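Long-range contacts in 2-methyl-3-hydroxypyridine-5-carboxylic acid oxygenase (Mesorhizobium loti, PDB 3ALJ), which probably catalyses FAD-dependent oxygenation and ring opening of 2-methyl-3-hydroxypyridine-5-carboxylic acid, a step in the bacterial breakdown of vitamin B6: residues G75-P80 with Y214-E219; L55-L60 with G98-I103; S312-E317 with V326-R331. One frame throughout, in Å; residues are numbered along the deposited sequence. Where two conformers were deposited one is given.

Overall arrangement
From the N terminus, the chain first passes through 55-60, where strand 52-56 runs into helix 57-65, and then through the loop 75-80. At 98-103 contact 2 closes by pairing strand 101-105 with strand 52-56. Contact 1 stays open until 214-219, at the end of strand 211-216, so the two contacts cross in sequence. They also touch in space, His77 O lying 2.8 Å from Ile103 N, and so tie the seven-stranded mixed sheet to the two-stranded sheet near the flavin. Contact 3 follows in series as a short closure joining helices 300-314 and 321-349, its centre about 35 Å from that of contact 1 and on the opposite side of the chain's centre.

Contact 1 (G75-P80 with Y214-E219); sequences GSHTPP and YSPCNE. With GOL (glycerol), chain I.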
loop_
_atom_site.group_PDB
_atom_site.type_symbol
_atom_site.label_atom_id
_atom_site.label_comp_id
_atom_site.label_asym_id
_atom_site.label_seq_id
_atom_site.Cartn_x
_atom_site.Cartn_y
_atom_site.Cartn_z
ATOM N N GLY A 75 16.228 -8.913 -3.044
ATOM C CA GLY A 75 15.448 -9.385 -1.898
ATOM C C GLY A 75 13.911 -9.396 -2.061
ATOM O O GLY A 75 13.214 -9.602 -1.060
ATOM N N SER A 76 13.435 -9.175 -3.312
ATOM C CA SER A 76 11.985 -9.320 -3.527
ATOM C C SER A 76 11.779 -10.211 -4.797
ATOM O O SER A 76 12.753 -10.633 -5.394
ATOM C CB SER A 76 11.320 -7.967 -3.656
ATOM O OG SER A 76 11.822 -7.258 -4.808
ATOM N N HIS A 77 10.531 -10.486 -5.078
ATOM C CA HIS A 77 10.171 -11.572 -6.046
ATOM C C HIS A 77 9.132 -11.177 -6.989
ATOM O O HIS A 77 8.101 -10.672 -6.627
ATOM C CB HIS A 77 9.710 -12.747 -5.134
ATOM C CG HIS A 77 9.229 -14.008 -5.825
ATOM N ND1 HIS A 77 10.113 -14.926 -6.333
ATOM C CD2 HIS A 77 8.025 -14.616 -5.825
ATOM C CE1 HIS A 77 9.436 -15.978 -6.810
ATOM N NE2 HIS A 77 8.156 -15.830 -6.505
ATOM N N THR A 78 9.367 -11.581 -8.241
ATOM C CA THR A 78 8.262 -11.591 -9.200
ATOM C C THR A 78 7.842 -13.034 -9.422
ATOM O O THR A 78 8.627 -13.805 -10.069
ATOM C CB THR A 78 8.525 -10.954 -10.618
ATOM O OG1 THR A 78 8.985 -9.586 -10.430
ATOM C CG2 THR A 78 7.271 -10.939 -11.521
ATOM N N PRO A 79 6.673 -13.510 -8.975
ATOM C CA PRO A 79 6.293 -14.894 -9.282
ATOM C C PRO A 79 6.231 -15.136 -10.820
ATOM O O PRO A 79 5.972 -14.237 -11.600
ATOM C CB PRO A 79 4.840 -15.011 -8.707
ATOM C CG PRO A 79 4.840 -13.960 -7.608
ATOM C CD PRO A 79 5.599 -12.766 -8.224
ATOM N N PRO A 80 6.429 -16.449 -11.178
ATOM C CA PRO A 80 6.254 -16.750 -12.630
ATOM C C PRO A 80 4.873 -16.533 -13.101
ATOM O O PRO A 80 4.699 -16.315 -14.287
ATOM C CB PRO A 80 6.491 -18.248 -12.736
ATOM C CG PRO A 80 7.248 -18.600 -11.486
ATOM C CD PRO A 80 6.913 -17.559 -10.348
ATOM N N TYR A 214 -1.519 -16.680 -1.211
ATOM C CA TYR A 214 -0.153 -17.243 -1.022
ATOM C C TYR A 214 0.806 -16.428 -1.898
ATOM O O TYR A 214 0.661 -16.376 -3.113
ATOM C CB TYR A 214 -0.236 -18.762 -1.446
ATOM C CG TYR A 214 1.076 -19.482 -1.588
ATOM C CD1 TYR A 214 1.867 -19.357 -2.747
ATOM C CD2 TYR A 214 1.553 -20.186 -0.524
ATOM C CE1 TYR A 214 3.108 -20.071 -2.855
ATOM C CE2 TYR A 214 2.777 -20.915 -0.584
ATOM C CZ TYR A 214 3.467 -20.803 -1.743
ATOM O OH TYR A 214 4.752 -21.400 -1.876
ATOM N N SER A 215 1.792 -15.771 -1.220
ATOM C CA SER A 215 2.538 -14.689 -1.877
ATOM C C SER A 215 4.042 -14.754 -1.552
ATOM O O SER A 215 4.529 -14.189 -0.550
ATOM C CB SER A 215 2.026 -13.331 -1.396
ATOM O OG SER A 215 0.608 -13.263 -1.695
ATOM N N PRO A 216 4.819 -15.514 -2.340
ATOM C CA PRO A 216 6.290 -15.568 -1.996
ATOM C C PRO A 216 6.960 -14.243 -2.159
ATOM O O PRO A 216 6.861 -13.583 -3.240
ATOM C CB PRO A 216 6.876 -16.661 -2.966
ATOM C CG PRO A 216 5.585 -17.486 -3.336
ATOM C CD PRO A 216 4.446 -16.423 -3.434
ATOM N N CYS A 217 7.820 -13.908 -1.188
ATOM C CA CYS A 217 8.515 -12.613 -1.210
ATOM C C CYS A 217 9.935 -12.771 -1.737
ATOM O O CYS A 217 10.473 -11.778 -2.215
ATOM C CB CYS A 217 8.570 -12.027 0.245
ATOM S SG CYS A 217 6.941 -11.497 0.861
ATOM N N ASN A 218 10.543 -13.914 -1.486
ATOM C CA ASN A 218 12.003 -14.161 -1.820
ATOM C C ASN A 218 12.233 -15.610 -1.423
ATOM O O ASN A 218 11.284 -16.347 -1.007
ATOM C CB ASN A 218 12.976 -13.161 -1.096
ATOM C CG ASN A 218 12.695 -13.069 0.362
ATOM O OD1 ASN A 218 12.712 -14.091 1.047
ATOM N ND2 ASN A 218 12.392 -11.880 0.889
ATOM N N GLU A 219 13.480 -16.049 -1.462
ATOM C CA GLU A 219 13.784 -17.428 -1.182
ATOM C C GLU A 219 13.490 -17.830 0.257
ATOM O O GLU A 219 13.347 -19.037 0.525
ATOM C CB GLU A 219 15.268 -17.708 -1.628
ATOM C CG GLU A 219 16.364 -16.797 -0.982
ATOM C CD GLU A 219 16.300 -15.252 -1.312
ATOM O OE1 GLU A 219 15.754 -14.807 -2.346
ATOM O OE2 GLU A 219 16.881 -14.463 -0.519
HETATM C C1 GOL I . 16.224 -11.271 -5.853
HETATM O O1 GOL I . 17.361 -10.658 -5.116
HETATM C C2 GOL I . 15.316 -12.162 -4.978
HETATM O O2 GOL I . 15.781 -12.129 -3.629
HETATM C C3 GOL I . 15.195 -13.514 -5.697
HETATM O O3 GOL I . 14.727 -14.571 -4.863
#
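His77 and Pro216 make the tight part of this contact. With CG of His77 anti to the backbone N (chi1 178°), the imidazole is brought over to Pro216, the last residue of strand 211-216. Its CD2 comes to 3.0 Å from Pro216 O and 3.7 Å from Pro216 CB, approaching the proline ring aslant. Pro216 O is buried here and has no hydrogen-bonding partner in the model, so the polarised CD2-H of the histidine is probably the nearest thing it has to a donor. The adjoining ring atom, NE2, is hydrogen-bonded to Asp197 O, which helps to fix the rotation of the imidazole. The backbones are close as well: Ser76 CA lies 3.2 Å from Cys217 O in a CA-H...O contact, whereas His77 N, though near the same oxygen, is badly angled for a hydrogen bond.

The residues 75-80 lead from helix 69-73 into strand 82-86 of the mixed sheet, so the contact presses an incoming connection against the end of strand 211-216, which is separated from 82-86 by strand 199-203.

Toward Gly75 the packing gives way to polar links. Asn218 ND2 donates to Gly75 O over 3.1 Å, reaching it from above the carbonyl plane, while OD1 takes the amides of Asn220 and Glu221. Replacing Asn218 by an alanine removes the carboxamide and is likely to leave Gly75 O without this donor and those two amides without their acceptor, letting the turn after Cys217 move. Beyond it a glycerol, probably from the crystallisation liquor, bridges the exposed margin: Gly75 N donates to its O1 at 2.9 Å, and O2 and O3 both donate to Glu219 OE1, a less certain grip because Glu219 has two conformers.

Contact 2 (L55-L60 with G98-I103); sequences LWHNGL and GLPWRI. With BME (beta-mercaptoethanol), chain D.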
loop_
_atom_site.group_PDB
_atom_site.type_symbol
_atom_site.label_atom_id
_atom_site.label_comp_id
_atom_site.label_asym_id
_atom_site.label_seq_id
_atom_site.Cartn_x
_atom_site.Cartn_y
_atom_site.Cartn_z
ATOM N N LEU A 55 3.601 -4.610 -5.286
ATOM C CA LEU A 55 3.713 -3.416 -6.105
ATOM C C LEU A 55 3.626 -3.832 -7.543
ATOM O O LEU A 55 3.886 -4.991 -7.866
ATOM C CB LEU A 55 5.040 -2.640 -5.878
ATOM C CG LEU A 55 5.209 -2.048 -4.417
ATOM C CD1 LEU A 55 6.493 -1.251 -4.482
ATOM C CD2 LEU A 55 3.978 -1.146 -4.086
ATOM N N TRP A 56 3.261 -2.884 -8.380
ATOM C CA TRP A 56 3.162 -3.115 -9.828
ATOM C C TRP A 56 4.022 -2.099 -10.529
ATOM O O TRP A 56 4.627 -1.217 -9.919
ATOM C CB TRP A 56 1.729 -2.978 -10.296
ATOM C CG TRP A 56 0.741 -3.841 -9.498
ATOM C CD1 TRP A 56 0.293 -3.594 -8.212
ATOM C CD2 TRP A 56 0.118 -5.071 -9.895
ATOM N NE1 TRP A 56 -0.560 -4.606 -7.774
ATOM C CE2 TRP A 56 -0.680 -5.526 -8.806
ATOM C CE3 TRP A 56 0.124 -5.801 -11.104
ATOM C CZ2 TRP A 56 -1.456 -6.690 -8.887
ATOM C CZ3 TRP A 56 -0.622 -6.965 -11.176
ATOM C CH2 TRP A 56 -1.422 -7.403 -10.125
ATOM N N HIS A 57 4.061 -2.153 -11.861
ATOM C CA HIS A 57 4.784 -1.235 -12.643
ATOM C C HIS A 57 4.670 0.218 -12.207
ATOM O O HIS A 57 5.690 0.887 -12.130
ATOM C CB HIS A 57 4.214 -1.372 -14.124
ATOM C CG HIS A 57 4.524 -0.233 -15.059
ATOM N ND1 HIS A 57 3.566 0.721 -15.339
ATOM C CD2 HIS A 57 5.646 0.123 -15.729
ATOM C CE1 HIS A 57 4.088 1.617 -16.186
ATOM N NE2 HIS A 57 5.359 1.282 -16.442
ATOM N N ASN A 58 3.454 0.691 -11.929
ATOM C CA ASN A 58 3.347 2.111 -11.533
ATOM C C ASN A 58 4.177 2.436 -10.227
ATOM O O ASN A 58 4.904 3.428 -10.204
ATOM C CB ASN A 58 1.861 2.482 -11.312
ATOM C CG ASN A 58 1.148 1.677 -10.184
ATOM O OD1 ASN A 58 1.358 0.450 -10.017
ATOM N ND2 ASN A 58 0.233 2.365 -9.482
ATOM N N GLY A 59 4.077 1.546 -9.226
ATOM C CA GLY A 59 4.866 1.735 -7.970
ATOM C C GLY A 59 6.310 1.550 -8.223
ATOM O O GLY A 59 7.140 2.245 -7.609
ATOM N N LEU A 60 6.686 0.558 -9.053
ATOM C CA LEU A 60 8.077 0.312 -9.337
ATOM C C LEU A 60 8.701 1.528 -10.070
ATOM O O LEU A 60 9.871 1.836 -9.799
ATOM C CB LEU A 60 8.221 -1.014 -10.130
ATOM C CG LEU A 60 7.834 -2.246 -9.345
ATOM C CD1 LEU A 60 7.758 -3.432 -10.321
ATOM C CD2 LEU A 60 8.804 -2.550 -8.184
ATOM N N GLY A 98 3.541 -9.189 -19.554
ATOM C CA GLY A 98 4.834 -8.630 -19.202
ATOM C C GLY A 98 4.820 -7.421 -18.240
ATOM O O GLY A 98 5.916 -6.955 -17.890
ATOM N N LEU A 99 3.650 -6.905 -17.876
ATOM C CA LEU A 99 3.613 -5.766 -16.963
ATOM C C LEU A 99 4.415 -6.120 -15.687
ATOM O O LEU A 99 4.113 -7.131 -15.042
ATOM C CB LEU A 99 2.169 -5.583 -16.559
ATOM C CG LEU A 99 1.840 -4.520 -15.545
ATOM C CD1 LEU A 99 1.903 -3.191 -16.091
ATOM C CD2 LEU A 99 0.371 -4.836 -15.009
ATOM N N PRO A 100 5.383 -5.260 -15.357
ATOM C CA PRO A 100 6.139 -5.569 -14.125
ATOM C C PRO A 100 5.316 -5.564 -12.820
ATOM O O PRO A 100 4.350 -4.827 -12.696
ATOM C CB PRO A 100 7.146 -4.443 -14.112
ATOM C CG PRO A 100 7.403 -4.106 -15.629
ATOM C CD PRO A 100 6.051 -4.232 -16.183
ATOM N N TRP A 101 5.669 -6.501 -11.914
ATOM C CA TRP A 101 5.039 -6.555 -10.576
ATOM C C TRP A 101 6.000 -7.226 -9.682
ATOM O O TRP A 101 6.997 -7.819 -10.104
ATOM C CB TRP A 101 3.641 -7.233 -10.643
ATOM C CG TRP A 101 3.623 -8.654 -11.128
ATOM C CD1 TRP A 101 3.947 -9.132 -12.409
ATOM C CD2 TRP A 101 3.194 -9.807 -10.376
ATOM N NE1 TRP A 101 3.799 -10.524 -12.450
ATOM C CE2 TRP A 101 3.325 -10.950 -11.214
ATOM C CE3 TRP A 101 2.747 -10.017 -9.014
ATOM C CZ2 TRP A 101 2.982 -12.237 -10.804
ATOM C CZ3 TRP A 101 2.379 -11.243 -8.642
ATOM C CH2 TRP A 101 2.488 -12.362 -9.473
ATOM N N ARG A 102 5.726 -7.138 -8.373
ATOM C CA ARG A 102 6.723 -7.565 -7.390
ATOM C C ARG A 102 6.053 -7.774 -6.083
ATOM O O ARG A 102 5.127 -6.996 -5.688
ATOM C CB ARG A 102 7.785 -6.432 -7.188
ATOM C CG ARG A 102 9.157 -6.971 -6.701
ATOM C CD ARG A 102 9.868 -7.800 -7.864
ATOM N NE ARG A 102 11.230 -8.082 -7.454
ATOM C CZ ARG A 102 12.078 -8.645 -8.314
ATOM N NH1 ARG A 102 11.661 -9.109 -9.492
ATOM N NH2 ARG A 102 13.336 -8.784 -8.020
ATOM N N ILE A 103 6.462 -8.782 -5.323
ATOM C CA ILE A 103 5.969 -9.066 -3.955
ATOM C C ILE A 103 7.175 -8.905 -3.040
ATOM O O ILE A 103 8.315 -9.274 -3.364
ATOM C CB ILE A 103 5.438 -10.466 -3.816
ATOM C CG1 ILE A 103 4.312 -10.677 -4.867
ATOM C CG2 ILE A 103 4.887 -10.703 -2.441
ATOM C CD1 ILE A 103 3.798 -12.112 -4.873
HETATM C C1 BME D . -2.077 4.981 -10.597
HETATM C C2 BME D . -2.210 4.442 -9.126
HETATM O O1 BME D . -0.805 4.555 -11.103
HETATM S S2 BME D . -3.755 5.277 -8.470
#
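Leu55 and Arg102 form an antiparallel hydrogen-bonded pair, Leu55 N reaching Arg102 O at 2.9 Å in a nearly straight bond and Arg102 N returning to Leu55 O at the same length. The next pair, Trp56 with Trp101, is non-hydrogen-bonded, and its CA atoms are only 4.0 Å apart. Past it the pairing fades into a weak bond from His57 N to Pro100 O, just where Trp56, as N-cap, ends strand 52-56 and starts helix 57-65.

Apolar contacts fill the rest. Trp56 and Trp101 leave the sheet on the same face, though the Trp101 indole then leads away; the ring planes, 26° apart, are offset, with centroids 5.7 Å apart and little of one ring above the other. Trp56 instead uses CE3, which meets Trp101 CB at 3.8 Å and Leu99 CD2 at 4.0 Å. The other branch of Leu99, CD1, lies 3.5 Å from His57 CB, the leucine crossing the histidine at about a right angle. Leu60, from the first turn of the helix, divides its methyls, CD1 against Pro100 CB and CD2 against Arg102 CB.

Polar side-chain ends are directed elsewhere. A bend at chi2 (69°) carries the Arg102 guanidinium away to Ser76, Thr78 and Leu73 O, while His57 ND1 bonds to Ala366 O. Asn58 ND2 holds Gln299 OE1 and a beta-mercaptoethanol oxygen.

Backbone bonds thus set the register while apolar side chains pack beside them, a combination consistent with a firmly placed strand-to-helix junction beside the flavin, which the Leu55 side chain approaches to about 4 Å.

Contact 3 (S312-E317 with V326-R331); sequences SQDLEE and VAWETR
Asp314 and Trp328 bring their CA atoms to 5.8 Å where the last turn of helix 300-314, passing into a type I beta turn from Asp314 to Glu317, lies beside helix 321-349. Asp314 OD2 is gripped side-on by Arg331, whose NE (2.8 Å) and NH2 (2.9 Å) both donate to this one oxygen in a salt bridge. The oxygen sits in the guanidinium plane, yet the carboxylate is turned 45° against it: NE arrives on the syn side, NH2 from above the carboxylate plane. A bend at chi3 (70°) swings the arginine head back across to the aspartate.

The same NH2 also donates to Gln313 OE1 at 2.9 Å, tilted from the amide's carbonyl plane, and a water joins that oxygen to Arg331 NH1. With NH2 donating to both residues, the amide and the carboxylate together hold the guanidinium at its edge. Asp314 further rests on carbon: OD2 is 3.4 Å from Trp328 CA and near the edge of its indole, while OD1 faces Ala327 CB at 3.9 Å.

Trp328 turns back along helix 300-314, packing on Ser310 and Leu311 and donating from NE1 to Asn307 O. Leu315 lies against Leu30 of helix 21-32 and also meets the start of helix 321-349 at Val321, Ala324 and Leu325, so it touches both helices.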
loop_
_atom_site.group_PDB
_atom_site.type_symbol
_atom_site.label_atom_id
_atom_site.label_comp_id
_atom_site.label_asym_id
_atom_site.label_seq_id
_atom_site.Cartn_x
_atom_site.Cartn_y
_atom_site.Cartn_z
ATOM N N SER A 312 5.162 16.145 -6.343
ATOM C CA SER A 312 6.499 16.725 -6.588
ATOM C C SER A 312 6.665 17.252 -7.993
ATOM O O SER A 312 7.288 18.314 -8.184
ATOM C CB SER A 312 7.662 15.772 -6.160
ATOM O OG SER A 312 7.975 14.767 -7.134
ATOM N N GLN A 313 6.116 16.522 -8.953
ATOM C CA GLN A 313 6.186 16.964 -10.370
ATOM C C GLN A 313 5.434 18.263 -10.560
ATOM O O GLN A 313 6.001 19.217 -11.172
ATOM C CB GLN A 313 5.589 15.912 -11.273
ATOM C CG GLN A 313 6.405 14.599 -11.364
ATOM C CD GLN A 313 5.656 13.622 -12.222
ATOM O OE1 GLN A 313 4.430 13.444 -12.153
ATOM N NE2 GLN A 313 6.434 12.909 -13.044
ATOM N N ASP A 314 4.236 18.410 -10.006
ATOM C CA ASP A 314 3.476 19.626 -10.253
ATOM C C ASP A 314 4.075 20.806 -9.523
ATOM O O ASP A 314 3.815 21.957 -10.045
ATOM C CB ASP A 314 2.017 19.385 -9.857
ATOM C CG ASP A 314 1.231 18.780 -10.934
ATOM O OD1 ASP A 314 0.878 19.567 -11.846
ATOM O OD2 ASP A 314 0.813 17.593 -10.940
ATOM N N LEU A 315 4.901 20.606 -8.495
ATOM C CA LEU A 315 5.535 21.677 -7.744
ATOM C C LEU A 315 6.733 22.195 -8.517
ATOM O O LEU A 315 7.363 23.176 -8.059
ATOM C CB LEU A 315 5.928 21.234 -6.308
ATOM C CG LEU A 315 4.647 21.143 -5.470
ATOM C CD1 LEU A 315 4.996 20.218 -4.259
ATOM C CD2 LEU A 315 4.220 22.570 -4.969
ATOM N N GLU A 316 7.071 21.609 -9.695
ATOM C CA GLU A 316 8.241 22.086 -10.472
ATOM C C GLU A 316 7.727 22.954 -11.598
ATOM O O GLU A 316 8.572 23.236 -12.496
ATOM C CB GLU A 316 9.015 20.844 -11.112
ATOM C CG GLU A 316 9.791 20.056 -10.104
ATOM C CD GLU A 316 10.771 20.986 -9.396
ATOM O OE1 GLU A 316 11.691 21.532 -10.056
ATOM O OE2 GLU A 316 10.611 21.239 -8.189
ATOM N N GLU A 317 6.457 23.334 -11.653
ATOM C CA GLU A 317 5.970 24.073 -12.824
ATOM C C GLU A 317 6.125 25.584 -12.792
ATOM O O GLU A 317 5.694 26.265 -13.746
ATOM C CB GLU A 317 4.554 23.740 -13.196
ATOM C CG GLU A 317 4.336 22.261 -13.458
ATOM C CD GLU A 317 4.700 21.858 -14.850
ATOM O OE1 GLU A 317 4.792 22.747 -15.752
ATOM O OE2 GLU A 317 4.850 20.652 -15.060
ATOM N N VAL A 326 -3.760 22.463 -6.768
ATOM C CA VAL A 326 -4.961 22.299 -7.474
ATOM C C VAL A 326 -4.661 21.583 -8.835
ATOM O O VAL A 326 -5.418 20.669 -9.228
ATOM C CB VAL A 326 -5.585 23.713 -7.648
ATOM C CG1 VAL A 326 -6.780 23.698 -8.702
ATOM C CG2 VAL A 326 -6.186 24.167 -6.338
ATOM N N ALA A 327 -3.572 21.964 -9.517
ATOM C CA ALA A 327 -3.347 21.310 -10.819
ATOM C C ALA A 327 -3.069 19.810 -10.574
ATOM O O ALA A 327 -3.448 18.982 -11.395
ATOM C CB ALA A 327 -2.155 21.955 -11.490
ATOM N N TRP A 328 -2.354 19.547 -9.481
ATOM C CA TRP A 328 -1.993 18.121 -9.184
ATOM C C TRP A 328 -3.215 17.268 -8.964
ATOM O O TRP A 328 -3.360 16.193 -9.593
ATOM C CB TRP A 328 -1.194 18.134 -7.914
ATOM C CG TRP A 328 -1.056 16.803 -7.183
ATOM C CD1 TRP A 328 -0.299 15.693 -7.580
ATOM C CD2 TRP A 328 -1.641 16.496 -5.890
ATOM N NE1 TRP A 328 -0.438 14.679 -6.607
ATOM C CE2 TRP A 328 -1.262 15.174 -5.606
ATOM C CE3 TRP A 328 -2.491 17.194 -4.986
ATOM C CZ2 TRP A 328 -1.549 14.575 -4.382
ATOM C CZ3 TRP A 328 -2.848 16.558 -3.803
ATOM C CH2 TRP A 328 -2.437 15.237 -3.569
ATOM N N GLU A 329 -4.116 17.676 -8.074
ATOM C CA GLU A 329 -5.337 16.904 -7.907
ATOM C C GLU A 329 -6.127 16.701 -9.206
ATOM O O GLU A 329 -6.606 15.618 -9.546
ATOM C CB GLU A 329 -6.231 17.446 -6.748
ATOM C CG GLU A 329 -7.472 16.638 -6.497
ATOM C CD GLU A 329 -8.374 17.193 -5.377
ATOM O OE1 GLU A 329 -7.982 18.092 -4.664
ATOM O OE2 GLU A 329 -9.518 16.715 -5.380
ATOM N N THR A 330 -6.281 17.825 -9.904
ATOM C CA THR A 330 -7.028 17.742 -11.169
ATOM C C THR A 330 -6.398 16.696 -12.131
ATOM O O THR A 330 -7.121 15.963 -12.813
ATOM C CB THR A 330 -7.000 19.165 -11.849
ATOM O OG1 THR A 330 -7.802 19.992 -11.010
ATOM C CG2 THR A 330 -7.714 19.099 -13.262
ATOM N N ARG A 331 -5.060 16.680 -12.215
ATOM C CA ARG A 331 -4.361 15.794 -13.159
ATOM C C ARG A 331 -4.434 14.314 -12.768
ATOM O O ARG A 331 -4.644 13.447 -13.551
ATOM C CB ARG A 331 -2.872 16.233 -13.187
ATOM C CG ARG A 331 -2.034 15.401 -14.142
ATOM C CD ARG A 331 -0.725 16.035 -14.326
ATOM N NE ARG A 331 0.193 16.007 -13.167
ATOM C CZ ARG A 331 1.112 15.037 -12.957
ATOM N NH1 ARG A 331 1.133 13.979 -13.775
ATOM N NH2 ARG A 331 2.005 15.085 -11.901
HETATM O O HOH W 1 2.472 11.423 -12.719
#